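Local atomic coordinates of histone-lysine N-methyltransferase, H3 lysine-9 specific SUVH6 (PDB entry 6A5M), a protein that transfers methyl groups from S-adenosylmethionine to a lysine in the tail of histone H3, a mark linked with silent chromatin in plants. Residues V274-P279 with G384-D389; K288-T293 with R302-V307; T294-A299 with C336-S341; P327-C332 with Q464-D469; I351-E356 with C369-P374. The protein carries 1 engineered substitution. One frame throughout, in Å; residues are numbered along the deposited sequence.

Contact 1: residues V274-P279 with G384-D389; sequences VKLIYP and GELLED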
# COMPACT_ATOMS: atom_id res chain seq x y z
N VAL A 274 21.96 -8.01 2.89
CA VAL A 274 20.60 -8.31 3.33
C VAL A 274 20.27 -7.68 4.68
O VAL A 274 19.22 -7.05 4.84
CB VAL A 274 20.37 -9.84 3.41
CG1 VAL A 274 18.95 -10.14 3.90
CG2 VAL A 274 20.61 -10.47 2.07
N LYS A 275 21.18 -7.85 5.63
CA LYS A 275 21.01 -7.40 7.00
C LYS A 275 21.97 -6.29 7.37
O LYS A 275 23.10 -6.22 6.87
CB LYS A 275 21.19 -8.57 7.98
CG LYS A 275 20.11 -9.65 7.86
CD LYS A 275 18.72 -9.06 8.09
CE LYS A 275 17.62 -10.09 7.84
NZ LYS A 275 17.80 -11.29 8.68
N LEU A 276 21.53 -5.42 8.26
CA LEU A 276 22.38 -4.35 8.75
C LEU A 276 23.48 -4.93 9.63
O LEU A 276 23.21 -5.69 10.57
CB LEU A 276 21.57 -3.33 9.54
CG LEU A 276 22.21 -1.94 9.50
CD1 LEU A 276 21.83 -1.23 8.22
CD2 LEU A 276 21.79 -1.14 10.71
N ILE A 277 24.71 -4.58 9.31
CA ILE A 277 25.88 -5.05 10.04
C ILE A 277 26.50 -3.90 10.82
O ILE A 277 26.84 -2.86 10.23
CB ILE A 277 26.93 -5.65 9.08
CG1 ILE A 277 26.27 -6.68 8.15
CG2 ILE A 277 28.11 -6.23 9.86
CD1 ILE A 277 25.89 -7.99 8.81
N TYR A 278 26.65 -4.08 12.13
CA TYR A 278 27.14 -3.01 12.99
C TYR A 278 28.65 -3.01 13.10
O TYR A 278 29.25 -4.03 13.41
CB TYR A 278 26.53 -3.13 14.39
CG TYR A 278 25.03 -3.04 14.39
CD1 TYR A 278 24.40 -1.81 14.27
CD2 TYR A 278 24.24 -4.17 14.49
CE1 TYR A 278 23.03 -1.71 14.25
CE2 TYR A 278 22.86 -4.08 14.47
CZ TYR A 278 22.27 -2.84 14.35
OH TYR A 278 20.90 -2.71 14.33
N PRO A 279 29.28 -1.84 12.86
CA PRO A 279 30.73 -1.74 13.11
C PRO A 279 31.05 -1.99 14.59
O PRO A 279 30.14 -2.00 15.41
CB PRO A 279 31.06 -0.30 12.69
CG PRO A 279 29.93 0.16 11.86
CD PRO A 279 28.71 -0.58 12.36
N GLY A 384 22.53 -0.32 5.17
CA GLY A 384 23.77 0.26 4.71
C GLY A 384 24.76 0.29 5.85
O GLY A 384 24.53 -0.34 6.88
N GLU A 385 25.86 1.02 5.67
CA GLU A 385 26.88 1.13 6.70
C GLU A 385 26.54 2.26 7.65
O GLU A 385 26.28 3.38 7.23
CB GLU A 385 28.25 1.37 6.07
CG GLU A 385 28.67 0.33 5.05
CD GLU A 385 30.13 0.43 4.68
OE1 GLU A 385 30.97 0.04 5.52
OE2 GLU A 385 30.44 0.92 3.57
N LEU A 386 26.54 1.96 8.94
CA LEU A 386 26.24 2.97 9.94
C LEU A 386 27.40 3.94 10.16
O LEU A 386 28.56 3.52 10.30
CB LEU A 386 25.87 2.31 11.26
CG LEU A 386 24.39 2.21 11.60
CD1 LEU A 386 24.25 1.51 12.93
CD2 LEU A 386 23.76 3.59 11.64
N LEU A 387 27.14 5.22 10.17
CA LEU A 387 28.13 6.21 10.54
C LEU A 387 27.58 7.39 11.31
O LEU A 387 26.48 7.80 11.10
CB LEU A 387 28.93 6.72 9.36
CG LEU A 387 28.29 7.01 8.04
CD1 LEU A 387 28.09 8.49 7.87
CD2 LEU A 387 29.17 6.47 6.95
N GLU A 388 28.42 7.94 12.17
CA GLU A 388 28.13 9.12 12.95
C GLU A 388 28.08 10.32 12.06
O GLU A 388 28.69 10.34 11.02
CB GLU A 388 29.21 9.35 14.00
CG GLU A 388 29.59 8.17 14.88
CD GLU A 388 30.36 8.60 16.13
OE1 GLU A 388 30.44 7.85 17.13
OE2 GLU A 388 30.89 9.72 16.13
N ASP A 389 27.36 11.34 12.49
CA ASP A 389 27.04 12.52 11.69
C ASP A 389 28.25 13.27 11.22
O ASP A 389 28.33 13.72 10.08
CB ASP A 389 26.35 13.49 12.62
CG ASP A 389 25.69 14.63 11.87
OD1 ASP A 389 25.54 14.50 10.63
OD2 ASP A 389 25.33 15.65 12.50
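Leu-276 turns CG nearly anti to its backbone N (chi1 -153°), and this swings its CD1 methyl toward Gly-384; Tyr-278 instead keeps CG anti to its carbonyl carbon (chi1 -60°), which lays its ring beside Leu-386, a side chain that points directly at the 274-279 segment. The CD1 methyl of Leu-386 does most of the touching. It sits at the edge of the Tyr-278 ring, near the ring plane, 3.6 Å from Tyr-278 CD1, and the two side chains run side by side in the same direction. On another flank, Leu-276 CD2 lies 4.2 Å from Leu-386 CD1. Pro-279 crosses Leu-386 at about a right angle, its CD 4.2 Å from Leu-386 CB. The packing is tight at Gly-384, where Leu-276 CD1 comes within 3.1 Å of the glycine O. The leucine methyl lies against the peptide backbone itself, touching the amide N as well as the carbonyl, and the glycine suits its place by taking up a very extended backbone. Beyond the contact, the Tyr-278 ring meets that of His-470 with the planes almost perpendicular. Apolar contacts dominate between the two segments, with one methyl set against a backbone carbonyl, while strand 385-387 pairs through Glu-385 and Leu-387 with Asp-442 and Thr-440 of its own sheet. Such packing of an irregular pre-SET segment against the edge strand of a small antiparallel sheet is one of the ways the pre-SET region is fastened to the SET domain in this methyltransferase.

Contact 2: residues K288-T293 with R302-V307; sequences KSCCCT and RVCACV. With ZN (zinc ion), chain D; ZN (zinc ion), chain B.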
# COMPACT_ATOMS: atom_id res chain seq x y z
N LYS A 288 17.03 -5.92 26.76
CA LYS A 288 16.29 -6.62 27.80
C LYS A 288 15.22 -7.45 27.15
O LYS A 288 14.47 -6.96 26.31
CB LYS A 288 15.70 -5.64 28.83
CG LYS A 288 16.63 -4.47 29.26
CD LYS A 288 18.13 -4.80 29.40
CE LYS A 288 18.42 -6.11 30.13
NZ LYS A 288 19.75 -6.64 29.72
N SER A 289 15.25 -8.72 27.54
CA SER A 289 14.62 -9.84 26.87
C SER A 289 13.20 -10.11 27.32
O SER A 289 12.58 -9.30 28.00
CB SER A 289 15.47 -11.11 27.04
OG SER A 289 15.13 -11.79 28.23
N CYS A 290 12.72 -11.29 26.96
CA CYS A 290 11.32 -11.63 27.10
C CYS A 290 11.09 -12.94 27.83
O CYS A 290 11.93 -13.85 27.79
CB CYS A 290 10.68 -11.70 25.72
SG CYS A 290 8.89 -11.52 25.77
N CYS A 291 9.95 -13.03 28.50
CA CYS A 291 9.59 -14.23 29.25
C CYS A 291 8.22 -14.73 28.82
O CYS A 291 7.24 -14.60 29.55
CB CYS A 291 9.60 -13.94 30.76
SG CYS A 291 11.21 -14.18 31.55
N CYS A 292 8.17 -15.29 27.62
CA CYS A 292 6.96 -15.86 27.05
C CYS A 292 7.40 -17.03 26.19
O CYS A 292 8.29 -16.88 25.35
CB CYS A 292 6.19 -14.82 26.23
SG CYS A 292 5.94 -13.19 27.02
N THR A 293 6.82 -18.20 26.41
CA THR A 293 7.24 -19.38 25.68
C THR A 293 6.51 -19.52 24.35
O THR A 293 6.83 -20.38 23.52
CB THR A 293 7.02 -20.66 26.49
OG1 THR A 293 7.63 -21.76 25.80
CG2 THR A 293 5.53 -20.93 26.67
N ARG A 302 0.36 -13.13 31.84
CA ARG A 302 1.62 -12.97 32.55
C ARG A 302 2.40 -11.87 31.86
O ARG A 302 2.12 -11.57 30.72
CB ARG A 302 2.39 -14.29 32.60
CG ARG A 302 3.33 -14.46 33.81
CD ARG A 302 2.66 -14.39 35.18
NE ARG A 302 3.21 -15.37 36.11
CZ ARG A 302 3.74 -15.08 37.29
NH1 ARG A 302 3.78 -13.82 37.71
NH2 ARG A 302 4.22 -16.06 38.04
N VAL A 303 3.35 -11.25 32.55
CA VAL A 303 4.03 -10.08 32.03
C VAL A 303 4.87 -10.35 30.79
O VAL A 303 5.68 -11.24 30.78
CB VAL A 303 4.93 -9.45 33.12
CG1 VAL A 303 5.77 -8.31 32.56
CG2 VAL A 303 4.09 -8.94 34.26
N CYS A 304 4.71 -9.50 29.78
CA CYS A 304 5.66 -9.47 28.67
C CYS A 304 6.33 -8.10 28.63
O CYS A 304 5.68 -7.09 28.36
CB CYS A 304 4.97 -9.76 27.33
SG CYS A 304 6.09 -9.59 25.90
N ALA A 305 7.63 -8.07 28.91
CA ALA A 305 8.40 -6.83 28.96
C ALA A 305 8.35 -6.07 27.64
O ALA A 305 8.32 -4.84 27.61
CB ALA A 305 9.84 -7.13 29.32
N CYS A 306 8.34 -6.82 26.54
CA CYS A 306 8.37 -6.20 25.23
C CYS A 306 7.06 -5.49 24.92
O CYS A 306 7.05 -4.47 24.24
CB CYS A 306 8.72 -7.26 24.19
SG CYS A 306 10.35 -8.02 24.53
N VAL A 307 5.95 -5.99 25.46
CA VAL A 307 4.67 -5.28 25.34
C VAL A 307 4.67 -3.98 26.15
O VAL A 307 4.05 -2.99 25.74
CB VAL A 307 3.48 -6.17 25.81
CG1 VAL A 307 2.18 -5.38 25.82
CG2 VAL A 307 3.37 -7.39 24.92
ZN ZN D . 6.80 -11.62 25.38
ZN ZN B . 10.17 -10.25 23.85
O HOH W 1 8.72 -10.99 29.97
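Cys-290, Cys-292 and Cys-304 turn their sulfurs onto one zinc ion, and this is the dense side of the contact. Cys-290 SG binds the metal at 2.1 Å and Cys-304 SG at 2.2 Å, which brings the two sulfurs to 3.4 Å from each other. Cys-292 reaches in from another direction and also presses its SG on Cys-304 CB, 3.6 Å away; Cys-296 completes the site. Cys-304 is the N-cap residue of helix 305-309; with SG anti to the backbone N (chi1 175°), the sulfur reaches the zinc and can also accept a weak bond from Val-307 N. Two residues on, Cys-306 turns its SG to a second zinc, shared with Cys-332 and Cys-336. The other side is looser. There Cys-291 and Val-303 are exposed, and the backbones are bridged by a water that accepts from Cys-291 N at 2.8 Å and from Ala-305 N at 3.3 Å while donating to Val-303 O. Ala-305 suits its place because its small CB fits against Ser-289 O, 3.7 Å away, without pushing the chains apart. Sulfurs this close are tolerated because they share a cation: the zinc would offset the charge of the thiolates, and the amide at the helix start would probably steady that of Cys-304 further, so metal binding takes over the work of a hydrophobic core.

Contact 3: residues T294-A299 with C336-S341; sequences TRCTEA and CKCPSS. With ZN (zinc ion), chain C; ZN (zinc ion), chain D; ZN (zinc ion), chain B.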
# COMPACT_ATOMS: atom_id res chain seq x y z
N THR A 294 5.51 -18.66 24.14
CA THR A 294 4.78 -18.67 22.89
C THR A 294 4.60 -17.24 22.37
O THR A 294 5.14 -16.31 22.95
CB THR A 294 3.42 -19.32 23.04
OG1 THR A 294 2.81 -19.38 21.75
CG2 THR A 294 2.55 -18.51 23.99
N ARG A 295 3.84 -17.09 21.28
CA ARG A 295 3.61 -15.77 20.70
C ARG A 295 3.16 -14.75 21.74
O ARG A 295 2.22 -15.00 22.49
CB ARG A 295 2.57 -15.82 19.58
CG ARG A 295 2.78 -16.89 18.53
CD ARG A 295 1.73 -16.74 17.45
NE ARG A 295 1.97 -17.62 16.31
CZ ARG A 295 1.38 -17.49 15.12
NH1 ARG A 295 1.66 -18.34 14.15
NH2 ARG A 295 0.51 -16.51 14.91
N CYS A 296 3.84 -13.61 21.76
CA CYS A 296 3.48 -12.55 22.70
C CYS A 296 2.20 -11.87 22.28
O CYS A 296 2.01 -11.54 21.11
CB CYS A 296 4.59 -11.51 22.81
SG CYS A 296 6.09 -12.20 23.45
N THR A 297 1.35 -11.70 23.27
CA THR A 297 0.09 -11.02 23.14
C THR A 297 -0.33 -10.38 24.46
O THR A 297 0.05 -10.85 25.51
CB THR A 297 -0.98 -11.97 22.61
OG1 THR A 297 -2.27 -11.47 22.92
CG2 THR A 297 -0.85 -13.31 23.23
N GLU A 298 -1.14 -9.34 24.40
CA GLU A 298 -1.74 -8.70 25.57
C GLU A 298 -2.67 -9.66 26.34
O GLU A 298 -2.76 -9.63 27.54
CB GLU A 298 -2.49 -7.43 25.17
CG GLU A 298 -2.36 -6.28 26.15
CD GLU A 298 -3.11 -5.02 25.74
OE1 GLU A 298 -2.96 -4.57 24.60
OE2 GLU A 298 -3.84 -4.44 26.57
N ALA A 299 -3.37 -10.50 25.59
CA ALA A 299 -4.36 -11.40 26.14
C ALA A 299 -3.82 -12.44 27.09
O ALA A 299 -4.42 -12.69 28.12
CB ALA A 299 -5.09 -12.09 25.00
N CYS A 336 14.69 -13.25 23.55
CA CYS A 336 13.30 -13.53 23.93
C CYS A 336 12.99 -15.01 23.63
O CYS A 336 13.36 -15.52 22.57
CB CYS A 336 12.32 -12.62 23.18
SG CYS A 336 12.45 -10.86 23.57
N LYS A 337 12.34 -15.70 24.56
CA LYS A 337 12.07 -17.14 24.39
C LYS A 337 10.90 -17.42 23.45
O LYS A 337 10.50 -18.56 23.23
CB LYS A 337 11.83 -17.77 25.75
CG LYS A 337 12.89 -17.38 26.78
CD LYS A 337 12.53 -17.88 28.17
CE LYS A 337 13.64 -17.59 29.16
NZ LYS A 337 13.16 -17.73 30.57
N CYS A 338 10.42 -16.35 22.82
CA CYS A 338 9.35 -16.44 21.84
C CYS A 338 9.77 -17.20 20.61
O CYS A 338 10.93 -17.17 20.20
CB CYS A 338 8.91 -15.06 21.39
SG CYS A 338 8.47 -14.00 22.76
N PRO A 339 8.79 -17.87 20.02
CA PRO A 339 9.01 -18.52 18.73
C PRO A 339 9.12 -17.47 17.62
O PRO A 339 8.77 -16.31 17.84
CB PRO A 339 7.75 -19.37 18.55
CG PRO A 339 6.71 -18.60 19.28
CD PRO A 339 7.40 -18.01 20.48
N SER A 340 9.61 -17.87 16.45
CA SER A 340 9.78 -16.96 15.33
C SER A 340 8.46 -16.26 14.94
O SER A 340 8.48 -15.13 14.44
CB SER A 340 10.35 -17.73 14.13
OG SER A 340 10.04 -17.12 12.89
N SER A 341 7.33 -16.92 15.17
CA SER A 341 6.05 -16.41 14.72
C SER A 341 5.36 -15.52 15.76
O SER A 341 4.18 -15.19 15.61
CB SER A 341 5.12 -17.56 14.33
OG SER A 341 4.84 -18.39 15.45
ZN ZN C . 7.74 -12.26 21.58
ZN ZN D . 6.80 -11.62 25.38
ZN ZN B . 10.17 -10.25 23.85
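Two zinc ions grip Cys-296 SG, one at 2.1 Å and the other at 2.5 Å, and the second of them is also bound by Cys-338 SG at 2.2 Å. The shared metal brings the sulfurs of Cys-296 and Cys-338 together. Cys-332 and Cys-342 fill the rest of that site, while Cys-336 sends its SG to a third zinc. This is the triangular cluster of three zincs and nine cysteines known from pre-SET regions, with Cys-296 as one of its bridging ligands. Beside the cluster, the Pro-339 ring lies against backbone, its CD 3.5 Å from Thr-294 C; a compact, apolar ring suits packing against the Thr-294 to Arg-295 peptide. Farther out, the extended chain of Arg-295 runs alongside Ser-341. The Ser-341 O sits over one face of the guanidinium, 3.3 Å above its plane and toward the rim, and NE makes a weak hydrogen bond to Ser-341 OG at 3.1 Å with an angle of 124°. An alanine in place of Arg-295 would remove this donor and the flat group beside the serine carbonyl, and is likely to leave the Ser-341 hydroxyl freer to turn. The arginine also touches Tyr-343.

Contact 4: residues P327-C332 with Q464-D469; sequences PTIYEC and QNVLYD. With ZN (zinc ion), chain B; ZN (zinc ion), chain C.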
# COMPACT_ATOMS: atom_id res chain seq x y z
N PRO A 327 6.54 6.71 17.17
CA PRO A 327 7.95 7.14 17.21
C PRO A 327 8.92 5.96 17.10
O PRO A 327 9.84 5.98 16.28
CB PRO A 327 8.06 7.83 18.57
CG PRO A 327 6.67 8.33 18.85
CD PRO A 327 5.76 7.27 18.30
N THR A 328 8.68 4.91 17.89
CA THR A 328 9.53 3.73 17.90
C THR A 328 8.69 2.49 18.14
O THR A 328 7.73 2.52 18.92
CB THR A 328 10.61 3.82 19.00
OG1 THR A 328 11.38 5.01 18.82
CG2 THR A 328 11.54 2.61 18.97
N ILE A 329 9.03 1.41 17.44
CA ILE A 329 8.42 0.11 17.72
C ILE A 329 9.48 -0.86 18.28
O ILE A 329 10.62 -0.93 17.79
CB ILE A 329 7.75 -0.47 16.47
CG1 ILE A 329 6.45 0.29 16.21
CG2 ILE A 329 7.46 -1.97 16.61
CD1 ILE A 329 5.70 -0.19 15.01
N TYR A 330 9.13 -1.57 19.33
CA TYR A 330 10.04 -2.54 19.91
C TYR A 330 9.59 -3.96 19.57
O TYR A 330 8.48 -4.36 19.91
CB TYR A 330 10.14 -2.34 21.42
CG TYR A 330 10.56 -0.95 21.81
CD1 TYR A 330 9.64 0.09 21.83
CD2 TYR A 330 11.88 -0.67 22.16
CE1 TYR A 330 10.03 1.37 22.17
CE2 TYR A 330 12.27 0.61 22.51
CZ TYR A 330 11.34 1.62 22.51
OH TYR A 330 11.70 2.91 22.85
N GLU A 331 10.44 -4.69 18.87
CA GLU A 331 10.16 -6.08 18.55
C GLU A 331 10.90 -6.99 19.52
O GLU A 331 11.84 -6.57 20.19
CB GLU A 331 10.55 -6.40 17.10
CG GLU A 331 9.54 -5.93 16.03
CD GLU A 331 9.92 -6.35 14.62
OE1 GLU A 331 10.68 -7.33 14.46
OE2 GLU A 331 9.47 -5.71 13.65
N CYS A 332 10.47 -8.25 19.62
CA CYS A 332 11.18 -9.21 20.45
C CYS A 332 12.53 -9.49 19.83
O CYS A 332 12.68 -9.47 18.61
CB CYS A 332 10.37 -10.50 20.62
SG CYS A 332 8.95 -10.29 21.72
N GLN A 464 9.70 3.91 9.53
CA GLN A 464 9.31 3.56 10.89
C GLN A 464 10.52 3.03 11.63
O GLN A 464 11.16 2.09 11.17
CB GLN A 464 8.20 2.49 10.89
CG GLN A 464 7.85 1.95 12.26
CD GLN A 464 7.32 3.03 13.18
OE1 GLN A 464 6.34 3.71 12.86
NE2 GLN A 464 7.98 3.22 14.33
N ASN A 465 10.85 3.65 12.76
CA ASN A 465 11.99 3.20 13.55
C ASN A 465 11.66 1.97 14.36
O ASN A 465 10.63 1.93 15.04
CB ASN A 465 12.49 4.31 14.47
CG ASN A 465 13.16 5.42 13.71
OD1 ASN A 465 13.64 5.20 12.60
ND2 ASN A 465 13.23 6.60 14.30
N VAL A 466 12.51 0.96 14.27
CA VAL A 466 12.27 -0.29 14.99
C VAL A 466 13.53 -0.75 15.73
O VAL A 466 14.63 -0.64 15.20
CB VAL A 466 11.81 -1.40 14.04
CG1 VAL A 466 11.52 -2.67 14.80
CG2 VAL A 466 10.55 -0.95 13.25
N LEU A 467 13.34 -1.22 16.96
CA LEU A 467 14.41 -1.81 17.75
C LEU A 467 14.10 -3.27 18.13
O LEU A 467 12.95 -3.60 18.46
CB LEU A 467 14.65 -0.97 19.02
CG LEU A 467 15.17 0.46 18.86
CD1 LEU A 467 15.09 1.23 20.19
CD2 LEU A 467 16.60 0.45 18.35
N TYR A 468 15.11 -4.14 18.11
CA TYR A 468 14.93 -5.52 18.58
C TYR A 468 16.24 -6.20 19.01
O TYR A 468 16.28 -6.84 20.07
CB TYR A 468 14.21 -6.38 17.51
CG TYR A 468 14.86 -6.43 16.13
CD1 TYR A 468 15.86 -7.36 15.85
CD2 TYR A 468 14.46 -5.57 15.11
CE1 TYR A 468 16.46 -7.41 14.60
CE2 TYR A 468 15.06 -5.61 13.86
CZ TYR A 468 16.06 -6.54 13.61
OH TYR A 468 16.66 -6.61 12.37
N ASP A 469 17.32 -6.06 18.23
CA ASP A 469 18.60 -6.67 18.61
C ASP A 469 19.45 -5.76 19.53
O ASP A 469 20.47 -6.20 20.08
CB ASP A 469 19.40 -7.06 17.36
CG ASP A 469 19.58 -5.90 16.39
OD1 ASP A 469 18.89 -4.88 16.55
OD2 ASP A 469 20.40 -6.02 15.46
ZN ZN B . 10.17 -10.25 23.85
ZN ZN C . 7.74 -12.26 21.58
O HOH W 2 9.46 6.23 13.49
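Residues Ile-329 and Tyr-330 pair in parallel with Val-466 and Leu-467, through a ladder in which Ile-329 N donates to Asn-465 O at 2.9 Å, Leu-467 N to Ile-329 O, and Glu-331 N to Leu-467 O at 2.8 Å. On one face Tyr-330 and Leu-467 lie side by side, pointing the same way, with Leu-467 CD1 3.7 Å from Tyr-330 CE2. Thr-328 CG2, from the same segment, lies over a face of that ring, 3.6 Å above its plane and toward the rim; a beta-branched threonine suits this spot, offering a methyl to the aromatic. On the other face Ile-329 crosses Gln-464 at about a right angle, its CG1 3.8 Å from Gln-464 NE2. The pairing makes strand 329-330 of the pre-SET region the outermost member of a mixed four-stranded sheet whose other strands belong to the SET domain, and two residues later Cys-332 bridges two zinc ions. Gln-464 bends at chi2 (62°) to turn its amide forward toward 327-332, where NE2 donates almost straight to the O of the next residue, Asn-465, at 3.0 Å, and also to Lys-326 O. Asn-465 O thus holds two donors. A leucine in place of Gln-464 would probably leave Lys-326 O without its mate and take from Asn-465 O one of its two donors. Glu-331 stretches its chain over Val-466 CG1, which lies 3.8 Å from OE2, while its buried carboxylate is met by Thr-347, Gln-348 and the amide of Val-346. At the end of strand 461-467 Tyr-468 leaves the strand geometry, its CB tucked 3.7 Å from Glu-331 CB.

Contact 5: residues I351-E356 with C369-P374; sequences IKLPLE and CLKSIP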
# COMPACT_ATOMS: atom_id res chain seq x y z
N ILE A 351 12.41 -9.17 4.04
CA ILE A 351 11.49 -8.98 2.92
C ILE A 351 10.66 -10.21 2.61
O ILE A 351 11.20 -11.32 2.54
CB ILE A 351 12.27 -8.58 1.65
CG1 ILE A 351 13.06 -7.29 1.90
CG2 ILE A 351 11.34 -8.46 0.44
CD1 ILE A 351 14.01 -6.92 0.77
N LYS A 352 9.35 -10.01 2.40
CA LYS A 352 8.42 -11.09 2.02
C LYS A 352 7.76 -10.83 0.67
O LYS A 352 7.30 -11.74 0.00
CB LYS A 352 7.33 -11.26 3.08
CG LYS A 352 7.85 -11.61 4.46
CD LYS A 352 8.68 -12.87 4.43
CE LYS A 352 9.19 -13.23 5.81
NZ LYS A 352 9.99 -14.48 5.78
N LEU A 353 7.68 -9.57 0.29
CA LEU A 353 7.02 -9.21 -0.96
C LEU A 353 7.92 -9.49 -2.15
O LEU A 353 9.13 -9.47 -2.03
CB LEU A 353 6.63 -7.73 -0.94
CG LEU A 353 5.59 -7.53 0.17
CD1 LEU A 353 5.42 -6.05 0.49
CD2 LEU A 353 4.27 -8.19 -0.23
N PRO A 354 7.31 -9.78 -3.32
CA PRO A 354 8.11 -9.95 -4.54
C PRO A 354 8.51 -8.60 -5.16
O PRO A 354 7.83 -8.07 -6.04
CB PRO A 354 7.17 -10.74 -5.46
CG PRO A 354 5.78 -10.38 -5.00
CD PRO A 354 5.90 -10.19 -3.51
N LEU A 355 9.63 -8.06 -4.71
CA LEU A 355 10.08 -6.75 -5.17
C LEU A 355 10.94 -6.81 -6.43
O LEU A 355 11.50 -7.85 -6.76
CB LEU A 355 10.87 -6.03 -4.06
CG LEU A 355 10.12 -5.78 -2.75
CD1 LEU A 355 11.07 -5.29 -1.67
CD2 LEU A 355 8.98 -4.78 -2.96
N GLU A 356 11.03 -5.69 -7.12
CA GLU A 356 11.92 -5.57 -8.26
C GLU A 356 12.27 -4.10 -8.46
O GLU A 356 11.52 -3.21 -8.02
CB GLU A 356 11.29 -6.16 -9.52
CG GLU A 356 10.46 -5.18 -10.30
CD GLU A 356 9.61 -5.83 -11.38
OE1 GLU A 356 9.56 -7.08 -11.46
OE2 GLU A 356 8.98 -5.07 -12.16
N CYS A 369 6.56 -3.54 -6.66
CA CYS A 369 6.21 -4.90 -6.24
C CYS A 369 5.30 -5.57 -7.27
O CYS A 369 4.48 -4.90 -7.91
CB CYS A 369 5.53 -4.87 -4.87
SG CYS A 369 5.14 -6.46 -4.14
N LEU A 370 5.44 -6.88 -7.43
CA LEU A 370 4.71 -7.62 -8.47
C LEU A 370 3.32 -8.04 -8.02
O LEU A 370 2.53 -8.55 -8.83
CB LEU A 370 5.53 -8.84 -8.90
CG LEU A 370 6.75 -8.46 -9.74
CD1 LEU A 370 7.93 -9.38 -9.49
CD2 LEU A 370 6.35 -8.46 -11.22
N LYS A 371 3.00 -7.83 -6.75
CA LYS A 371 1.66 -8.08 -6.25
C LYS A 371 1.17 -6.89 -5.44
O LYS A 371 1.94 -5.97 -5.14
CB LYS A 371 1.62 -9.35 -5.39
CG LYS A 371 2.33 -9.22 -4.06
CD LYS A 371 1.82 -10.25 -3.04
CE LYS A 371 2.28 -11.65 -3.36
NZ LYS A 371 1.97 -12.57 -2.24
N SER A 372 -0.13 -6.89 -5.13
CA SER A 372 -0.74 -5.89 -4.27
C SER A 372 -0.09 -5.89 -2.90
O SER A 372 0.25 -6.95 -2.38
CB SER A 372 -2.24 -6.14 -4.11
OG SER A 372 -2.92 -5.97 -5.33
N ILE A 373 0.10 -4.71 -2.32
CA ILE A 373 0.60 -4.63 -0.96
C ILE A 373 -0.50 -4.07 -0.05
O ILE A 373 -0.94 -2.93 -0.24
CB ILE A 373 1.85 -3.76 -0.87
CG1 ILE A 373 2.88 -4.20 -1.91
CG2 ILE A 373 2.46 -3.80 0.53
CD1 ILE A 373 4.00 -3.17 -2.11
N PRO A 374 -0.97 -4.87 0.92
CA PRO A 374 -2.00 -4.39 1.84
C PRO A 374 -1.48 -3.26 2.69
O PRO A 374 -0.30 -3.26 3.04
CB PRO A 374 -2.32 -5.63 2.69
CG PRO A 374 -1.85 -6.78 1.88
CD PRO A 374 -0.64 -6.29 1.14
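Pro-354 and Lys-371 cross at about a right angle, the proline CD resting 3.7 Å from Lys-371 CG, so that the aliphatic part of the lysine covers the ring while its charged end can reach on outward. Lys-371 sets CG between its backbone N and its carbonyl carbon (chi1 70°), and this throws the chain across the proline. Cys-369 SG, anti to the backbone N, lies 3.8 Å from Leu-353 CB and is also near Pro-354 CD; a cysteine suits this place, its sulfur packing on apolar neighbours yet able to accept a weak bond from Lys-371 N. Leu-355 meets the same cysteine across the strand pair, its CD2 3.9 Å from Cys-369 CB. Leu-353 and Ile-373 meet at a slant, Leu-353 CD1 lying 3.7 Å from Ile-373 CG2, and both also pack on Ile-379. Elsewhere Glu-356 and Leu-370 stand at about a right angle, the methyls of Leu-370 pressing on Glu-356 OE1, with CD1 at 3.4 Å. The other oxygen, OE2, forms salt bridges with Arg-239 and Arg-368, which would offset the burial of the charge. The backbones join through Leu-370 N, which donates to Pro-354 O at 3.0 Å with an angle of 159°, just where Pro-354 centres an inverse gamma turn. Leu-355 and Cys-369 form an antiparallel, non-hydrogen-bonded pair: this is the open end of the beta hairpin made by strands 355-359 and 365-369, a hairpin characteristic of the beginning of SET domains.

Overall arrangement
Contacts 2 and 3 share one element, the three-zinc cluster of the pre-SET region, far out from the centre of the chain, and their cohesion is metal bonding with few apolar touches. Contact 4 carries that cluster into the SET fold: Cys-332 reaches its zincs, whereas the neighbouring residues add a strand to a SET sheet through backbone bonds. Contact 1, also peripheral, touches contact 4 where Tyr-278 meets Asp-469 and makes a second pre-SET to SET junction, but largely by apolar side chains. Contact 5 is the most central, its centre about 10 Å from that of the chain, and touches none of the others; hairpin pairing, leucine packing and the salt bridges of a buried glutamate replace zinc there.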